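Local coordinates for protein putative mannose-6-phosphate isomerase YvyI (Bacillus subtilis, PDB 1QWR) that probably catalyses the interconversion of D-mannose 6-phosphate and D-fructose 6-phosphate, with one zinc ion bound per subunit, at residues S32-S35 against E36-E40; D103-Y106 against A107-E111; I298-A301 against Q302-D305. All blocks are in the same frame, centred on the assembly; numbering follows the deposited sequence.

Contact 1 of 3, residues S32-S35 against E36-E40; sequences SIPS and ESTGE. With ACT (acetate ion), chain F.
An ST turn at Ser-35 and Ser-37 leads the chain from the loop after helix 24-29 into strand 38-44. The hydroxyl of Ser-35 reaches forward to the backbone two residues on. Its OG stands between the backbone N and the carbonyl carbon of its own residue (chi1 90°), which brings it within 2.9 Å of Ser-37 N. OG accepts the N-H of Ser-37 there, with an angle of 154° at the hydrogen.

Thr-38 adds a second bond to the same residue. Its OG1 donates to the carbonyl O of Ser-35 at 2.9 Å. The donor lies above the carbonyl plane, 42° out of it, and not on a lone pair. Ser-35 therefore accepts twice, once through its side chain and once through its backbone.

Two carbons also lie against the Thr-38 hydroxyl. CD of Pro-34 lies 3.4 Å from OG1 of Thr-38, and CB of Ile-33 lies 3.5 Å from the same oxygen. The Pro-34 and Thr-38 side chains cross at about a right angle, with CD of Pro-34 4.1 Å from CG2 of Thr-38. Phe-15 of strand 9-17 packs on Ile-33, Pro-34 and Thr-38. Farther on, Gly-39 and Glu-40 face Lys-16 in a classic beta bulge.

On the outer side, Ile-33 N donates to OXT of an acetate ion at 3.3 Å, and Arg-26 holds the same ion. Arg-26 also forms a salt bridge with OE1 of Glu-36. The Glu-36 chain bends at chi2 and curls back. A water then donates to Ile-33 O at 3.0 Å and to Glu-36 OE2 at 3.1 Å.

Contact 2 of 3, residues D103-Y106 against A107-E111; sequences DDYY and AGENE
Residues Asp-103 to Asn-110 form a short helix with its N-cap, in which the N-H groups of Ala-107, Gly-108, Glu-109 and Asn-110 each bond to the carbonyl four residues back. Asp-103 is the N-cap. Its OD1 accepts from Tyr-106 N at 2.8 Å, on the syn side of the carboxylate, with the donor tilted out of the carboxylate plane.

Tyr-106 and Asn-110 carry the main side-chain contact. Both lie one turn apart on the same helix face. ND2 of Asn-110 donates back to Tyr-106 O at 2.9 Å, nearly straight at 166°. This bond lies in the carbonyl plane, on a lone pair. The same carbonyl takes the Asn-110 backbone N at 2.8 Å, so two donors grip one oxygen. ND2 also sits over the centre of the Tyr-106 ring, 3.1 Å above its plane. Ring and amide are stacked, with their planes 20° apart. CG of Tyr-106 is anti to the backbone N (chi1 -163°), which lays the ring beneath the amide. A serine here removes the ring that ND2 of Asn-110 lies over, and the amide, still bonded to the backbone O, would probably be less firmly held flat.

Tyr-105 and Glu-109 repeat the spacing without a polar side-chain bond. CG of Glu-109 makes a CH-pi contact, 3.8 Å from the centroid of the Tyr-105 ring and offset toward the rim. A water bridges Tyr-105 O and Glu-109 OE2.

The helix follows closely on the zinc ligand His-101, whose side chain is about 8 Å from that of Asp-103. Asp-104 OD1 takes the backbone N of Gly-116, ahead of strand 119-126. Tyr-106 packs on Lys-216 and Asn-219 of helix 214-220, and Glu-111 OE2 joins Lys-216 in a salt bridge and Tyr-195, in strand 195-198, in a hydrogen bond.

Contact 3 of 3, residues I298-A301 against Q302-D305; sequences ILPA and QMPD
Met-303, present as selenomethionine, folds back over Pro-300 and Leu-299 as the chain turns. Its CB lies 3.2 Å from the carbonyl O of Pro-300 and 4.1 Å from CD of the Pro-300 ring. CG is anti to the backbone N (chi1 179°), which carries the chain back toward the end of the strand. There CG of Met-303 comes to 4.3 Å from CD2 of Leu-299. The chain then bends at chi2, and SE of Met-303 passes the same methyl, with SE to Leu-299 CD2 at 4.1 Å. The terminal CE of Met-303 is 4.3 Å from Leu-299 CD2. CG, SE and CE thus pass round one leucine methyl, with SE nearest. The contact is apolar and buried. Leu-282 and Tyr-284 of strand 278-284 also pack against Met-303.

The backbone holds the turn with one bond. Met-303 N donates to Pro-300 O at 3.0 Å, with 158° at the hydrogen. The donor stands well above the carbonyl plane, 61° out of it. Gln-266 NE2 is a second donor to this oxygen. At the outer corner the Gln-302 chain bends at chi2, and its NE2 lies 3.8 Å from CB of Ala-301.

This is a type I beta turn from Pro-300 to Met-303, here ending strand 296-299 and leading to strand 306-309 in the C-terminal cupin domain.

Overall arrangement
From the N terminus, contact 1 comes first and turns the loop after helix 24-29 into strand 38-44. Contact 2 follows within helix 104-110, between strands 98-100 and 119-126, just after the zinc ligand His-101. Contact 3 comes late in the chain and turns strand 296-299 toward strand 306-309. The three are in series; none nests in or crosses another. The nearest atoms of contact 1 and contact 2 are about 16 Å apart. Those of contact 1 and contact 3 are about 17 Å apart. Strand 9-17 links the ends: it pairs antiparallel with strand 38-44 of contact 1 and strand 296-299 of contact 3.

Contact 1 of 3, residues S32-S35 against E36-E40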
# COMPACT_ATOMS: atom_id res chain seq x y z
N SER A 32 -14.71 -8.28 -8.56
CA SER A 32 -15.89 -8.87 -7.94
C SER A 32 -15.60 -8.71 -6.47
O SER A 32 -14.68 -9.33 -5.96
CB SER A 32 -15.99 -10.36 -8.26
OG SER A 32 -16.38 -10.54 -9.60
N ILE A 33 -16.39 -7.89 -5.78
CA ILE A 33 -16.13 -7.66 -4.37
C ILE A 33 -17.15 -8.36 -3.46
O ILE A 33 -18.28 -8.61 -3.86
CB ILE A 33 -16.08 -6.15 -4.09
CG1 ILE A 33 -17.40 -5.49 -4.48
CG2 ILE A 33 -14.93 -5.52 -4.89
CD1 ILE A 33 -17.35 -3.94 -4.40
N PRO A 34 -16.76 -8.63 -2.20
CA PRO A 34 -17.56 -9.31 -1.17
C PRO A 34 -18.79 -8.57 -0.69
O PRO A 34 -19.78 -9.21 -0.31
CB PRO A 34 -16.56 -9.51 -0.02
CG PRO A 34 -15.20 -9.29 -0.67
CD PRO A 34 -15.47 -8.20 -1.63
N SER A 35 -18.73 -7.25 -0.64
CA SER A 35 -19.86 -6.46 -0.19
C SER A 35 -19.89 -5.11 -0.87
O SER A 35 -18.98 -4.77 -1.64
CB SER A 35 -19.84 -6.29 1.34
OG SER A 35 -19.12 -5.14 1.75
N GLU A 36 -20.95 -4.34 -0.62
CA GLU A 36 -21.06 -3.02 -1.21
C GLU A 36 -20.29 -2.01 -0.35
O GLU A 36 -20.34 -0.80 -0.60
CB GLU A 36 -22.53 -2.61 -1.37
CG GLU A 36 -23.33 -3.65 -2.14
CD GLU A 36 -22.78 -3.90 -3.54
OE1 GLU A 36 -22.97 -3.03 -4.42
OE2 GLU A 36 -22.16 -4.96 -3.78
N SER A 37 -19.60 -2.52 0.67
CA SER A 37 -18.77 -1.69 1.55
C SER A 37 -17.39 -2.34 1.59
O SER A 37 -16.96 -2.80 2.63
CB SER A 37 -19.32 -1.61 2.98
OG SER A 37 -20.41 -0.72 3.05
N THR A 38 -16.72 -2.41 0.44
CA THR A 38 -15.40 -3.03 0.39
C THR A 38 -14.36 -1.91 0.40
O THR A 38 -14.29 -1.11 -0.53
CB THR A 38 -15.27 -3.90 -0.90
OG1 THR A 38 -16.24 -4.97 -0.83
CG2 THR A 38 -13.86 -4.50 -1.02
N GLY A 39 -13.56 -1.85 1.46
CA GLY A 39 -12.56 -0.80 1.55
C GLY A 39 -11.18 -1.16 1.06
O GLY A 39 -10.45 -0.29 0.59
N GLU A 40 -10.80 -2.43 1.16
CA GLU A 40 -9.44 -2.78 0.76
C GLU A 40 -9.29 -3.96 -0.18
O GLU A 40 -10.00 -4.96 -0.08
CB GLU A 40 -8.57 -3.06 2.01
CG GLU A 40 -8.72 -2.04 3.16
CD GLU A 40 -7.68 -2.19 4.28
OE1 GLU A 40 -7.05 -3.27 4.40
OE2 GLU A 40 -7.48 -1.22 5.05
C ACT F . -19.93 -8.40 -8.25
O ACT F . -19.55 -9.44 -8.86
OXT ACT F . -19.32 -7.91 -7.25
CH3 ACT F . -21.02 -7.56 -8.90
O HOH W 1 -20.99 -7.72 -3.10

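Contact 2 of 3, residues D103-Y106 against A107-E111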
# COMPACT_ATOMS: atom_id res chain seq x y z
N ASP A 103 6.46 0.66 15.11
CA ASP A 103 7.66 0.34 14.35
C ASP A 103 7.95 -1.14 14.59
O ASP A 103 7.21 -1.80 15.33
CB ASP A 103 8.84 1.24 14.79
CG ASP A 103 9.36 0.93 16.19
OD1 ASP A 103 8.68 0.24 16.96
OD2 ASP A 103 10.46 1.40 16.52
N ASP A 104 8.99 -1.68 13.96
CA ASP A 104 9.30 -3.11 14.10
C ASP A 104 9.53 -3.55 15.55
O ASP A 104 9.12 -4.65 15.97
CB ASP A 104 10.56 -3.48 13.29
CG ASP A 104 10.34 -3.43 11.79
OD1 ASP A 104 9.17 -3.38 11.34
OD2 ASP A 104 11.36 -3.45 11.05
N TYR A 105 10.21 -2.71 16.32
CA TYR A 105 10.47 -3.07 17.72
C TYR A 105 9.19 -3.17 18.54
O TYR A 105 8.94 -4.19 19.20
CB TYR A 105 11.39 -2.03 18.37
CG TYR A 105 11.55 -2.29 19.86
CD1 TYR A 105 12.32 -3.37 20.32
CD2 TYR A 105 10.91 -1.48 20.79
CE1 TYR A 105 12.43 -3.63 21.69
CE2 TYR A 105 11.01 -1.73 22.16
CZ TYR A 105 11.77 -2.81 22.59
OH TYR A 105 11.86 -3.07 23.94
N TYR A 106 8.39 -2.12 18.51
CA TYR A 106 7.17 -2.13 19.30
C TYR A 106 6.19 -3.20 18.85
O TYR A 106 5.54 -3.84 19.68
CB TYR A 106 6.47 -0.78 19.26
CG TYR A 106 5.45 -0.63 20.37
CD1 TYR A 106 5.82 -0.14 21.63
CD2 TYR A 106 4.11 -0.99 20.17
CE1 TYR A 106 4.89 -0.01 22.67
CE2 TYR A 106 3.16 -0.86 21.21
CZ TYR A 106 3.56 -0.37 22.46
OH TYR A 106 2.65 -0.26 23.50
N ALA A 107 6.08 -3.37 17.53
CA ALA A 107 5.17 -4.37 16.97
C ALA A 107 5.61 -5.77 17.38
O ALA A 107 4.79 -6.60 17.78
CB ALA A 107 5.14 -4.27 15.44
N GLY A 108 6.91 -6.02 17.27
CA GLY A 108 7.43 -7.33 17.62
C GLY A 108 7.24 -7.61 19.10
O GLY A 108 6.85 -8.70 19.47
N GLU A 109 7.49 -6.61 19.93
CA GLU A 109 7.34 -6.75 21.38
C GLU A 109 5.90 -6.88 21.86
O GLU A 109 5.61 -7.67 22.77
CB GLU A 109 7.99 -5.56 22.10
CG GLU A 109 9.51 -5.56 22.04
CD GLU A 109 10.08 -6.83 22.65
OE1 GLU A 109 9.90 -7.03 23.86
OE2 GLU A 109 10.71 -7.62 21.92
N ASN A 110 5.00 -6.12 21.25
CA ASN A 110 3.61 -6.11 21.69
C ASN A 110 2.60 -6.82 20.81
O ASN A 110 1.46 -7.03 21.23
CB ASN A 110 3.16 -4.67 21.89
CG ASN A 110 3.98 -3.96 22.94
OD1 ASN A 110 3.64 -3.95 24.13
ND2 ASN A 110 5.10 -3.37 22.51
N GLU A 111 3.00 -7.19 19.59
CA GLU A 111 2.08 -7.87 18.68
C GLU A 111 2.64 -9.21 18.22
O GLU A 111 2.49 -9.60 17.06
CB GLU A 111 1.76 -6.99 17.44
CG GLU A 111 1.16 -5.60 17.75
CD GLU A 111 0.00 -5.63 18.73
OE1 GLU A 111 -0.88 -6.51 18.62
OE2 GLU A 111 -0.04 -4.76 19.63
O HOH W 2 10.52 -6.69 18.86

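Contact 3 of 3, residues I298-A301 against Q302-D305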
# COMPACT_ATOMS: atom_id res chain seq x y z
N ILE A 298 4.41 -9.81 -9.83
CA ILE A 298 5.79 -9.71 -9.40
C ILE A 298 6.68 -10.13 -10.56
O ILE A 298 6.40 -11.13 -11.23
CB ILE A 298 6.05 -10.63 -8.18
CG1 ILE A 298 5.41 -10.01 -6.94
CG2 ILE A 298 7.55 -10.85 -7.99
CD1 ILE A 298 5.46 -10.92 -5.72
N LEU A 299 7.71 -9.31 -10.84
CA LEU A 299 8.68 -9.67 -11.84
C LEU A 299 9.82 -10.24 -10.98
O LEU A 299 10.43 -9.51 -10.16
CB LEU A 299 9.17 -8.43 -12.64
CG LEU A 299 8.07 -7.74 -13.47
CD1 LEU A 299 8.61 -6.48 -14.18
CD2 LEU A 299 7.52 -8.73 -14.49
N PRO A 300 10.13 -11.53 -11.16
CA PRO A 300 11.18 -12.26 -10.43
C PRO A 300 12.60 -11.78 -10.67
O PRO A 300 12.87 -11.02 -11.60
CB PRO A 300 10.96 -13.70 -10.89
CG PRO A 300 10.51 -13.54 -12.28
CD PRO A 300 9.52 -12.39 -12.19
N ALA A 301 13.50 -12.24 -9.80
CA ALA A 301 14.92 -11.91 -9.87
C ALA A 301 15.52 -12.11 -11.25
O ALA A 301 16.22 -11.23 -11.76
CB ALA A 301 15.70 -12.74 -8.85
N GLN A 302 15.25 -13.27 -11.85
CA GLN A 302 15.79 -13.59 -13.17
C GLN A 302 14.93 -13.19 -14.37
O GLN A 302 15.09 -13.71 -15.47
CB GLN A 302 16.11 -15.09 -13.24
CG GLN A 302 17.05 -15.57 -12.13
CD GLN A 302 18.24 -14.65 -11.88
OE1 GLN A 302 18.87 -14.15 -12.82
NE2 GLN A 302 18.56 -14.43 -10.60
N MSE A 303 13.99 -12.26 -14.15
CA MSE A 303 13.15 -11.82 -15.25
C MSE A 303 14.04 -11.31 -16.39
O MSE A 303 14.95 -10.50 -16.16
CB MSE A 303 12.27 -10.66 -14.76
CG MSE A 303 11.34 -10.10 -15.84
SE MSE A 303 9.96 -11.36 -16.42
CE MSE A 303 9.45 -10.32 -18.03
N PRO A 304 13.80 -11.78 -17.63
CA PRO A 304 14.61 -11.33 -18.77
C PRO A 304 14.25 -9.88 -19.12
O PRO A 304 13.20 -9.37 -18.72
CB PRO A 304 14.19 -12.26 -19.91
CG PRO A 304 13.60 -13.46 -19.23
CD PRO A 304 12.91 -12.90 -18.02
N ASP A 305 15.14 -9.20 -19.85
CA ASP A 305 14.82 -7.84 -20.26
C ASP A 305 13.51 -7.96 -21.03
O ASP A 305 13.24 -8.98 -21.69
CB ASP A 305 15.92 -7.26 -21.14
CG ASP A 305 17.17 -6.91 -20.35
OD1 ASP A 305 17.21 -7.16 -19.12
OD2 ASP A 305 18.13 -6.38 -20.96
O HOH W 3 16.91 -10.49 -14.60